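Long-range contact in Slr0280 protein (Synechocystis sp., PDB 5H3K), which is of unknown function but carries a domain of the phosphodiester glycosidase (NAGPA) family, consistent with a role in cleaving sugar phosphodiesters: residues A[438-442]-A[475-481]. Numbering follows the deposited sequence.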
loop_
_atom_site.group_PDB
_atom_site.type_symbol
_atom_site.label_atom_id
_atom_site.label_comp_id
_atom_site.label_asym_id
_atom_site.label_seq_id
_atom_site.Cartn_x
_atom_site.Cartn_y
_atom_site.Cartn_z
ATOM N N SER A 438 -34.069 -8.095 -12.930
ATOM C CA SER A 438 -34.893 -6.884 -12.820
ATOM C C SER A 438 -36.316 -7.082 -12.281
ATOM O O SER A 438 -37.140 -6.177 -12.389
ATOM C CB SER A 438 -34.947 -6.121 -14.149
ATOM O OG SER A 438 -33.652 -5.723 -14.572
ATOM N N GLN A 439 -36.601 -8.243 -11.702
ATOM C CA GLN A 439 -37.905 -8.470 -11.073
ATOM C C GLN A 439 -37.768 -8.939 -9.636
ATOM O O GLN A 439 -36.910 -9.764 -9.325
ATOM C CB GLN A 439 -38.728 -9.515 -11.848
ATOM C CG GLN A 439 -39.294 -9.036 -13.159
ATOM C CD GLN A 439 -40.221 -10.056 -13.794
ATOM O OE1 GLN A 439 -41.431 -10.033 -13.577
ATOM N NE2 GLN A 439 -39.652 -10.959 -14.578
ATOM N N VAL A 440 -38.632 -8.428 -8.760
ATOM C CA VAL A 440 -38.700 -8.907 -7.388
ATOM C C VAL A 440 -39.199 -10.350 -7.387
ATOM O O VAL A 440 -40.222 -10.665 -8.015
ATOM C CB VAL A 440 -39.638 -8.047 -6.522
ATOM C CG1 VAL A 440 -39.682 -8.586 -5.113
ATOM C CG2 VAL A 440 -39.183 -6.580 -6.519
ATOM N N THR A 441 -38.474 -11.228 -6.702
ATOM C CA THR A 441 -38.838 -12.634 -6.687
ATOM C C THR A 441 -39.189 -13.140 -5.285
ATOM O O THR A 441 -39.856 -14.166 -5.143
ATOM C CB THR A 441 -37.724 -13.488 -7.289
ATOM O OG1 THR A 441 -38.176 -14.842 -7.393
ATOM C CG2 THR A 441 -36.510 -13.433 -6.405
ATOM N N ALA A 442 -38.751 -12.424 -4.251
ATOM C CA ALA A 442 -39.024 -12.826 -2.873
ATOM C C ALA A 442 -38.849 -11.666 -1.899
ATOM O O ALA A 442 -38.172 -10.688 -2.214
ATOM C CB ALA A 442 -38.130 -14.008 -2.477
ATOM N N LEU A 475 -42.969 -3.049 -3.445
ATOM C CA LEU A 475 -42.119 -4.080 -4.050
ATOM C C LEU A 475 -42.750 -5.470 -4.014
ATOM O O LEU A 475 -42.142 -6.424 -3.511
ATOM C CB LEU A 475 -40.758 -4.130 -3.354
ATOM C CG LEU A 475 -39.908 -2.864 -3.465
ATOM C CD1 LEU A 475 -38.544 -3.076 -2.802
ATOM C CD2 LEU A 475 -39.752 -2.449 -4.910
ATOM N N ALA A 476 -43.958 -5.592 -4.554
ATOM C CA ALA A 476 -44.620 -6.894 -4.642
ATOM C C ALA A 476 -43.819 -7.875 -5.506
ATOM O O ALA A 476 -43.163 -7.468 -6.469
ATOM C CB ALA A 476 -46.027 -6.731 -5.195
ATOM N N VAL A 477 -43.882 -9.162 -5.169
ATOM C CA VAL A 477 -43.286 -10.208 -6.011
ATOM C C VAL A 477 -43.802 -10.072 -7.451
ATOM O O VAL A 477 -45.020 -9.984 -7.687
ATOM C CB VAL A 477 -43.585 -11.626 -5.443
ATOM C CG1 VAL A 477 -43.102 -12.723 -6.395
ATOM C CG2 VAL A 477 -42.948 -11.792 -4.062
ATOM N N GLY A 478 -42.879 -10.005 -8.406
ATOM C CA GLY A 478 -43.248 -9.832 -9.801
ATOM C C GLY A 478 -43.009 -8.432 -10.324
ATOM O O GLY A 478 -42.982 -8.217 -11.544
ATOM N N THR A 479 -42.839 -7.469 -9.416
ATOM C CA THR A 479 -42.596 -6.081 -9.826
ATOM C C THR A 479 -41.275 -5.950 -10.601
ATOM O O THR A 479 -40.245 -6.524 -10.207
ATOM C CB THR A 479 -42.583 -5.121 -8.605
ATOM O OG1 THR A 479 -43.795 -5.294 -7.861
ATOM C CG2 THR A 479 -42.488 -3.667 -9.052
ATOM N N THR A 480 -41.318 -5.207 -11.705
ATOM C CA THR A 480 -40.134 -4.918 -12.518
ATOM C C THR A 480 -39.432 -3.663 -11.978
ATOM O O THR A 480 -40.101 -2.716 -11.575
ATOM C CB THR A 480 -40.534 -4.727 -13.999
ATOM O OG1 THR A 480 -40.892 -6.002 -14.553
ATOM C CG2 THR A 480 -39.384 -4.160 -14.815
ATOM N N LEU A 481 -38.095 -3.663 -11.945
ATOM C CA LEU A 481 -37.350 -2.538 -11.369
ATOM C C LEU A 481 -36.269 -2.022 -12.304
ATOM O O LEU A 481 -35.603 -2.795 -13.001
ATOM C CB LEU A 481 -36.698 -2.922 -10.033
ATOM C CG LEU A 481 -37.571 -3.426 -8.890
ATOM C CD1 LEU A 481 -36.693 -3.875 -7.729
ATOM C CD2 LEU A 481 -38.533 -2.348 -8.427
#
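Val440 is gripped by the 475-481 loop through both its backbone N and its backbone O. Val440 N donates to Thr479 O (2.9 Å). Val440 O accepts from Gly478 N (2.8 Å). A third backbone bond runs from Leu481 N to Ser438 O at 2.7 Å. Two weaker CA-H...O contacts fill in between: Gln439 CA meets Thr479 O, and Thr480 CA meets Ser438 O.

The Val440 side chain points into the loop. Its CG1 lies anti to the backbone N (chi1 180°) and makes van der Waals contact with the carbonyl oxygens of Leu475 and Ala476. The apolar pairs belong to Val440 CG2, anti to the carbonyl carbon, which packs against Leu481 CD1 at 3.9 Å and Leu475 CB at 4.3 Å. Leu481 continues inward against Ile390, Val435 and Ile463. Toward the other end of the loop, exposed Val477 sets CG1 in van der Waals contact 3.8 Å from Thr441 O, and its CG2 lies near the CA of Ala442.

The loop also braces itself. Ala476 O receives two bonds from Thr479, from N at 3.0 Å and from OG1 at 2.7 Å, both on one face of its carbonyl plane. The bond from Thr479 N closes a type II beta turn from Ala476 to Thr479, with Gly478 at a positive phi of 104°; that from OG1 reinforces it.

Gln439 and Thr480 form a single antiparallel bridge, as a non-hydrogen-bonded pair. This turn-bearing loop thus pairs with the start of strand 439-446, just after the tight connection from strand 430-436 in an antiparallel beta hairpin.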